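Local structure of nisin leader peptide-processing serine protease NisP (Lactococcus lactis subsp. lactis, 4MZD) at residues Asn376-Glu388 / Leu395-Ala407. The protein probably acts, through the subtilisin-like catalytic domain held in this chain, as the serine endopeptidase that removes the leader peptide from the nisin precursor. Residues are numbered along the deposited sequence; the frame is centred on the assembly and turned at random. Where two conformers were deposited one is given.
Sequences NQLKRFLLMNSPE and LNIVDLLNGKNKA
The amide nitrogen ND2 of N385 is gripped by two carbonyls, giving one N-H to N405 O across the contact (2.9 Å, nearly straight at 173°) and the other to F381 O, one turn back in the helix that N385 follows. N405 O accepts the bond on a lone pair, in the N385 amide plane, while N405 N returns a bond to a lone pair of N385 OD1 at 3.0 Å. The amide thus pairs with both backbone polar groups of N405, and its rotation is fixed. CG of N385 stands beside the backbone N and anti to the carbonyl carbon (chi1 -65°), which brings ND2 over one face of the F381 ring, 3.2 Å above its plane and offset toward the rim. The N405 side chain answers through ND2, which bonds M384 O from above the carbonyl plane (3.1 Å), at the end of helix 375-384. F381 CZ meets L400 O near the ring plane and lies 3.5 Å from G403 CA, where positive phi turns the chain out of helix 397-402. L400 places CD1 on F381 CE2 (3.6 Å) and CD2 on L382 CD1, and V366 of helix 356-370 packs against both F381 and L400. Farther out, F381 CB packs on the methyl of A407, the last modelled residue before a gap in the chain, and M384 CE does so in the conformer given, one of two. At the other end P387 CD rests on N396 CB (3.6 Å), while N396 OD1 N-caps helix 397-402 through D399 N. One water donates to N385 O and S386 OG and accepts from N396 N. Two short helices linked by the hairpin of strands 388-389 and 392-393 form a peripheral pair packed on helix 356-370 of the subtilisin-like alpha/beta fold, away from the predicted Asp-His-Ser charge relay.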
ATOM      1  N   ASN A 376      -0.762  16.431   9.539  1.00 21.77           N
ATOM      2  CA  ASN A 376      -1.026  16.065  10.926  1.00 22.35           C
ATOM      3  C   ASN A 376      -2.527  16.087  11.210  1.00 21.01           C
ATOM      4  O   ASN A 376      -3.085  15.164  11.808  1.00 20.89           O
ATOM      5  CB  ASN A 376      -0.289  17.011  11.875  1.00 24.63           C
ATOM      6  CG  ASN A 376      -0.378  16.572  13.320  1.00 26.83           C
ATOM      7  OD1 ASN A 376      -1.402  16.762  13.977  1.00 27.39           O
ATOM      8  ND2 ASN A 376       0.701  15.984  13.826  1.00 27.96           N
ATOM      9  N   GLN A 377      -3.174  17.151  10.761  1.00 19.28           N
ATOM     10  CA  GLN A 377      -4.617  17.297  10.880  1.00 19.64           C
ATOM     11  C   GLN A 377      -5.326  16.171  10.116  1.00 18.47           C
ATOM     12  O   GLN A 377      -6.324  15.611  10.576  1.00 18.93           O
ATOM     13  CB  GLN A 377      -5.011  18.672  10.326  1.00 21.25           C
ATOM     14  CG  GLN A 377      -6.481  19.030  10.417  1.00 22.82           C
ATOM     15  CD  GLN A 377      -6.791  20.323   9.676  1.00 24.22           C
ATOM     16  OE1 GLN A 377      -6.048  20.725   8.775  1.00 24.92           O
ATOM     17  NE2 GLN A 377      -7.883  20.979  10.050  1.00 25.27           N
ATOM     18  N   LEU A 378      -4.782  15.824   8.957  1.00 17.77           N
ATOM     19  CA  LEU A 378      -5.379  14.817   8.096  1.00 17.16           C
ATOM     20  C   LEU A 378      -5.463  13.433   8.754  1.00 17.21           C
ATOM     21  O   LEU A 378      -6.516  12.786   8.716  1.00 17.00           O
ATOM     22  CB  LEU A 378      -4.611  14.753   6.775  1.00 16.40           C
ATOM     23  CG  LEU A 378      -5.185  13.815   5.716  1.00 15.68           C
ATOM     24  CD1 LEU A 378      -6.604  14.209   5.337  1.00 15.81           C
ATOM     25  CD2 LEU A 378      -4.283  13.805   4.495  1.00 15.54           C
ATOM     26  N   LYS A 379      -4.366  12.976   9.359  1.00 17.61           N
ATOM     27  CA  LYS A 379      -4.376  11.674  10.027  1.00 18.20           C
ATOM     28  C   LYS A 379      -5.363  11.655  11.197  1.00 19.20           C
ATOM     29  O   LYS A 379      -6.112  10.691  11.369  1.00 19.09           O
ATOM     30  CB  LYS A 379      -2.976  11.246  10.490  1.00 19.40           C
ATOM     31  CG  LYS A 379      -2.944   9.866  11.146  1.00 19.83           C
ATOM     32  CD  LYS A 379      -1.525   9.366  11.418  1.00 19.93           C
ATOM     33  CE  LYS A 379      -1.561   8.067  12.223  1.00 20.25           C
ATOM     34  NZ  LYS A 379      -0.221   7.498  12.543  1.00 19.90           N
ATOM     35  N   ARG A 380      -5.368  12.718  11.996  1.00 19.59           N
ATOM     36  CA  ARG A 380      -6.316  12.827  13.102  1.00 20.27           C
ATOM     37  C   ARG A 380      -7.748  12.725  12.587  1.00 18.82           C
ATOM     38  O   ARG A 380      -8.589  12.037  13.170  1.00 19.15           O
ATOM     39  CB  ARG A 380      -6.117  14.141  13.873  1.00 21.86           C
ATOM     40  CG  ARG A 380      -4.843  14.192  14.717  1.00 23.76           C
ATOM     41  CD  ARG A 380      -4.749  15.463  15.563  1.00 25.84           C
ATOM     42  NE  ARG A 380      -4.202  16.595  14.817  1.00 27.57           N
ATOM     43  CZ  ARG A 380      -4.876  17.706  14.539  1.00 29.06           C
ATOM     44  NH1 ARG A 380      -4.295  18.683  13.853  1.00 29.65           N
ATOM     45  NH2 ARG A 380      -6.130  17.845  14.948  1.00 29.66           N
ATOM     46  N   PHE A 381      -8.023  13.413  11.486  1.00 17.68           N
ATOM     47  CA  PHE A 381      -9.358  13.415  10.911  1.00 16.61           C
ATOM     48  C   PHE A 381      -9.773  12.013  10.466  1.00 14.90           C
ATOM     49  O   PHE A 381     -10.897  11.579  10.712  1.00 15.02           O
ATOM     50  CB  PHE A 381      -9.425  14.407   9.750  1.00 16.67           C
ATOM     51  CG  PHE A 381     -10.758  14.463   9.073  1.00 16.65           C
ATOM     52  CD1 PHE A 381     -11.832  15.103   9.663  1.00 16.85           C
ATOM     53  CD2 PHE A 381     -10.939  13.876   7.836  1.00 17.24           C
ATOM     54  CE1 PHE A 381     -13.058  15.155   9.028  1.00 17.11           C
ATOM     55  CE2 PHE A 381     -12.163  13.925   7.197  1.00 17.62           C
ATOM     56  CZ  PHE A 381     -13.223  14.565   7.793  1.00 17.53           C
ATOM     57  N   LEU A 382      -8.859  11.302   9.812  1.00 14.10           N
ATOM     58  CA  LEU A 382      -9.135   9.945   9.357  1.00 14.22           C
ATOM     59  C   LEU A 382      -9.505   9.043  10.525  1.00 15.48           C
ATOM     60  O   LEU A 382     -10.518   8.344  10.494  1.00 15.64           O
ATOM     61  CB  LEU A 382      -7.921   9.358   8.630  1.00 13.52           C
ATOM     62  CG  LEU A 382      -8.017   7.872   8.261  1.00 13.05           C
ATOM     63  CD1 LEU A 382      -9.069   7.625   7.184  1.00 13.08           C
ATOM     64  CD2 LEU A 382      -6.654   7.343   7.828  1.00 13.59           C
ATOM     65  N   LEU A 383      -8.671   9.048  11.557  1.00 17.15           N
ATOM     66  CA  LEU A 383      -8.873   8.123  12.660  1.00 19.15           C
ATOM     67  C   LEU A 383     -10.151   8.413  13.447  1.00 18.80           C
ATOM     68  O   LEU A 383     -10.797   7.489  13.938  1.00 20.46           O
ATOM     69  CB  LEU A 383      -7.637   8.068  13.563  1.00 21.29           C
ATOM     70  CG  LEU A 383      -6.378   7.548  12.861  1.00 23.52           C
ATOM     71  CD1 LEU A 383      -5.228   7.359  13.840  1.00 24.11           C
ATOM     72  CD2 LEU A 383      -6.669   6.253  12.123  1.00 24.23           C
ATOM     73  N   MET A 384     -10.524   9.683  13.557  0.53 18.26           N
ATOM     74  CA  MET A 384     -11.734  10.048  14.285  0.53 18.46           C
ATOM     75  C   MET A 384     -12.998   9.675  13.521  0.53 17.00           C
ATOM     76  O   MET A 384     -14.068   9.522  14.113  0.53 16.97           O
ATOM     77  CB  MET A 384     -11.742  11.542  14.593  0.53 20.05           C
ATOM     78  CG  MET A 384     -10.563  11.991  15.424  0.53 21.40           C
ATOM     79  SD  MET A 384     -10.714  13.695  15.972  0.53 22.97           S
ATOM     80  CE  MET A 384     -11.486  14.471  14.556  0.53 23.17           C
ATOM     81  N   ASN A 385     -12.874   9.535  12.206  1.00 15.71           N
ATOM     82  CA  ASN A 385     -14.029   9.271  11.350  1.00 15.03           C
ATOM     83  C   ASN A 385     -13.946   7.912  10.664  1.00 14.67           C
ATOM     84  O   ASN A 385     -14.402   7.727   9.529  1.00 14.80           O
ATOM     85  CB  ASN A 385     -14.226  10.397  10.336  1.00 15.31           C
ATOM     86  CG  ASN A 385     -14.589  11.711  11.002  1.00 15.59           C
ATOM     87  OD1 ASN A 385     -15.722  11.904  11.444  1.00 16.61           O
ATOM     88  ND2 ASN A 385     -13.627  12.616  11.087  1.00 15.47           N
ATOM     89  N   SER A 386     -13.347   6.964  11.375  1.00 15.15           N
ATOM     90  CA  SER A 386     -13.289   5.578  10.944  1.00 15.83           C
ATOM     91  C   SER A 386     -13.934   4.728  12.021  1.00 16.80           C
ATOM     92  O   SER A 386     -13.456   4.692  13.154  1.00 18.30           O
ATOM     93  CB  SER A 386     -11.842   5.130  10.745  1.00 15.85           C
ATOM     94  OG  SER A 386     -11.232   5.854   9.695  1.00 15.47           O
ATOM     95  N   PRO A 387     -15.023   4.035  11.673  1.00 16.15           N
ATOM     96  CA  PRO A 387     -15.759   3.269  12.676  1.00 17.06           C
ATOM     97  C   PRO A 387     -15.008   2.013  13.086  1.00 18.04           C
ATOM     98  O   PRO A 387     -14.096   1.556  12.399  1.00 18.43           O
ATOM     99  CB  PRO A 387     -17.042   2.893  11.938  1.00 17.51           C
ATOM    100  CG  PRO A 387     -16.614   2.788  10.512  1.00 17.46           C
ATOM    101  CD  PRO A 387     -15.601   3.877  10.325  1.00 16.33           C
ATOM    102  N   GLU A 388     -15.409   1.450  14.215  1.00 20.66           N
ATOM    103  CA  GLU A 388     -14.779   0.245  14.714  1.00 24.70           C
ATOM    104  C   GLU A 388     -15.610  -0.990  14.396  1.00 25.02           C
ATOM    105  O   GLU A 388     -16.834  -1.001  14.574  1.00 25.51           O
ATOM    106  CB  GLU A 388     -14.557   0.354  16.219  1.00 28.57           C
ATOM    107  CG  GLU A 388     -14.078  -0.928  16.850  1.00 32.29           C
ATOM    108  CD  GLU A 388     -13.977  -0.828  18.353  1.00 35.15           C
ATOM    109  OE1 GLU A 388     -13.179   0.000  18.841  1.00 36.39           O
ATOM    110  OE2 GLU A 388     -14.699  -1.575  19.046  1.00 35.99           O
ATOM    111  N   LEU A 395     -11.829   1.516   7.359  1.00 10.73           N
ATOM    112  CA  LEU A 395     -12.141   2.583   6.419  1.00  9.78           C
ATOM    113  C   LEU A 395     -13.621   2.571   6.057  1.00  9.72           C
ATOM    114  O   LEU A 395     -14.174   1.532   5.687  1.00 10.27           O
ATOM    115  CB  LEU A 395     -11.320   2.406   5.143  1.00  9.71           C
ATOM    116  CG  LEU A 395     -11.576   3.458   4.061  1.00  9.65           C
ATOM    117  CD1 LEU A 395     -11.074   4.830   4.502  1.00 10.97           C
ATOM    118  CD2 LEU A 395     -10.913   3.037   2.762  1.00  9.84           C
ATOM    119  N   ASN A 396     -14.249   3.735   6.161  1.00  9.87           N
ATOM    120  CA  ASN A 396     -15.611   3.926   5.691  1.00 10.67           C
ATOM    121  C   ASN A 396     -15.646   5.287   5.029  1.00  9.65           C
ATOM    122  O   ASN A 396     -15.564   6.320   5.696  1.00 10.40           O
ATOM    123  CB  ASN A 396     -16.618   3.844   6.834  1.00 12.79           C
ATOM    124  CG  ASN A 396     -18.047   3.930   6.344  1.00 15.60           C
ATOM    125  OD1 ASN A 396     -18.474   4.961   5.832  1.00 15.69           O
ATOM    126  ND2 ASN A 396     -18.791   2.841   6.489  1.00 18.62           N
ATOM    127  N   ILE A 397     -15.738   5.286   3.704  1.00  9.33           N
ATOM    128  CA  ILE A 397     -15.550   6.518   2.953  1.00  9.67           C
ATOM    129  C   ILE A 397     -16.716   7.485   3.133  1.00 10.01           C
ATOM    130  O   ILE A 397     -16.516   8.696   3.155  1.00 10.62           O
ATOM    131  CB  ILE A 397     -15.257   6.235   1.467  1.00 10.09           C
ATOM    132  CG1 ILE A 397     -14.028   5.327   1.362  1.00 10.80           C
ATOM    133  CG2 ILE A 397     -15.044   7.534   0.708  1.00 10.81           C
ATOM    134  CD1 ILE A 397     -13.632   4.966  -0.046  1.00 12.44           C
ATOM    135  N   VAL A 398     -17.927   6.956   3.279  1.00 10.11           N
ATOM    136  CA  VAL A 398     -19.059   7.821   3.573  1.00 10.82           C
ATOM    137  C   VAL A 398     -18.839   8.580   4.888  1.00 11.00           C
ATOM    138  O   VAL A 398     -19.043   9.798   4.955  1.00 11.85           O
ATOM    139  CB  VAL A 398     -20.389   7.042   3.576  1.00 12.22           C
ATOM    140  CG1 VAL A 398     -21.516   7.926   4.089  1.00 12.79           C
ATOM    141  CG2 VAL A 398     -20.695   6.531   2.171  1.00 13.16           C
ATOM    142  N   ASP A 399     -18.409   7.870   5.929  1.00 11.58           N
ATOM    143  CA  ASP A 399     -18.143   8.518   7.213  1.00 12.51           C
ATOM    144  C   ASP A 399     -17.043   9.564   7.073  1.00 12.22           C
ATOM    145  O   ASP A 399     -17.122  10.650   7.652  1.00 12.99           O
ATOM    146  CB  ASP A 399     -17.725   7.504   8.278  1.00 14.22           C
ATOM    147  CG  ASP A 399     -18.873   6.645   8.761  1.00 16.43           C
ATOM    148  OD1 ASP A 399     -20.046   6.959   8.465  1.00 17.62           O
ATOM    149  OD2 ASP A 399     -18.594   5.655   9.464  1.00 17.67           O
ATOM    150  N   LEU A 400     -16.017   9.230   6.301  1.00 11.92           N
ATOM    151  CA  LEU A 400     -14.886  10.121   6.136  1.00 12.77           C
ATOM    152  C   LEU A 400     -15.301  11.399   5.408  1.00 13.35           C
ATOM    153  O   LEU A 400     -14.968  12.503   5.842  1.00 14.62           O
ATOM    154  CB  LEU A 400     -13.783   9.399   5.376  1.00 13.50           C
ATOM    155  CG  LEU A 400     -12.432  10.096   5.340  1.00 14.15           C
ATOM    156  CD1 LEU A 400     -11.926  10.339   6.751  1.00 14.74           C
ATOM    157  CD2 LEU A 400     -11.453   9.246   4.556  1.00 14.64           C
ATOM    158  N   LEU A 401     -16.035  11.252   4.307  1.00 13.13           N
ATOM    159  CA  LEU A 401     -16.512  12.402   3.541  1.00 13.38           C
ATOM    160  C   LEU A 401     -17.451  13.272   4.369  1.00 13.64           C
ATOM    161  O   LEU A 401     -17.383  14.500   4.314  1.00 15.25           O
ATOM    162  CB  LEU A 401     -17.211  11.949   2.257  1.00 13.68           C
ATOM    163  CG  LEU A 401     -16.305  11.409   1.145  1.00 14.19           C
ATOM    164  CD1 LEU A 401     -17.137  10.729   0.063  1.00 14.73           C
ATOM    165  CD2 LEU A 401     -15.440  12.511   0.557  1.00 15.16           C
ATOM    166  N   ASN A 402     -18.336  12.640   5.130  1.00 13.26           N
ATOM    167  CA  ASN A 402     -19.268  13.389   5.966  1.00 14.34           C
ATOM    168  C   ASN A 402     -18.581  14.136   7.112  1.00 15.02           C
ATOM    169  O   ASN A 402     -19.041  15.197   7.525  1.00 16.81           O
ATOM    170  CB  ASN A 402     -20.385  12.479   6.482  1.00 15.59           C
ATOM    171  CG  ASN A 402     -21.374  12.104   5.392  1.00 17.29           C
ATOM    172  OD1 ASN A 402     -21.541  12.837   4.415  1.00 18.85           O
ATOM    173  ND2 ASN A 402     -22.041  10.971   5.558  1.00 18.10           N
ATOM    174  N   GLY A 403     -17.485  13.577   7.620  1.00 14.99           N
ATOM    175  CA  GLY A 403     -16.652  14.256   8.599  1.00 16.00           C
ATOM    176  C   GLY A 403     -17.379  14.787   9.824  1.00 17.26           C
ATOM    177  O   GLY A 403     -17.183  15.937  10.223  1.00 18.11           O
ATOM    178  N   LYS A 404     -18.204  13.944  10.437  1.00 17.70           N
ATOM    179  CA  LYS A 404     -18.954  14.343  11.627  1.00 19.62           C
ATOM    180  C   LYS A 404     -18.052  14.865  12.743  1.00 19.54           C
ATOM    181  O   LYS A 404     -18.390  15.832  13.430  1.00 20.35           O
ATOM    182  CB  LYS A 404     -19.795  13.176  12.147  1.00 22.43           C
ATOM    183  CG  LYS A 404     -20.353  13.391  13.544  1.00 25.59           C
ATOM    184  CD  LYS A 404     -21.128  12.175  14.031  1.00 28.09           C
ATOM    185  CE  LYS A 404     -21.591  12.355  15.463  1.00 29.83           C
ATOM    186  NZ  LYS A 404     -22.365  13.613  15.624  1.00 31.00           N
ATOM    187  N   ASN A 405     -16.917  14.207  12.943  1.00 18.99           N
ATOM    188  CA  ASN A 405     -15.954  14.654  13.944  1.00 20.01           C
ATOM    189  C   ASN A 405     -14.880  15.530  13.316  1.00 21.86           C
ATOM    190  O   ASN A 405     -14.063  15.051  12.531  1.00 21.20           O
ATOM    191  CB  ASN A 405     -15.315  13.458  14.654  1.00 19.42           C
ATOM    192  CG  ASN A 405     -16.310  12.673  15.487  1.00 19.94           C
ATOM    193  OD1 ASN A 405     -17.204  13.243  16.118  1.00 20.32           O
ATOM    194  ND2 ASN A 405     -16.164  11.352  15.485  1.00 20.53           N
ATOM    195  N   LYS A 406     -14.886  16.814  13.662  1.00 23.89           N
ATOM    196  CA  LYS A 406     -13.972  17.780  13.064  1.00 26.66           C
ATOM    197  C   LYS A 406     -12.593  17.764  13.713  1.00 26.57           C
ATOM    198  O   LYS A 406     -12.467  17.583  14.925  1.00 26.26           O
ATOM    199  CB  LYS A 406     -14.561  19.191  13.141  1.00 29.76           C
ATOM    200  CG  LYS A 406     -15.835  19.382  12.336  1.00 32.58           C
ATOM    201  CD  LYS A 406     -16.295  20.830  12.383  1.00 35.25           C
ATOM    202  CE  LYS A 406     -17.526  21.053  11.519  1.00 37.02           C
ATOM    203  NZ  LYS A 406     -17.927  22.486  11.505  1.00 38.11           N
ATOM    204  N   ALA A 407     -11.562  17.967  12.896  1.00 26.97           N
ATOM    205  CA  ALA A 407     -10.186  18.013  13.379  1.00 28.19           C
ATOM    206  C   ALA A 407      -9.516  19.333  13.005  1.00 29.26           C
ATOM    207  O   ALA A 407      -9.008  20.052  13.867  1.00 30.21           O
ATOM    208  CB  ALA A 407      -9.390  16.839  12.826  1.00 28.21           C
TER
HETATM  209  O   HOH W   1     -12.975   5.972   7.452  1.00 12.65           O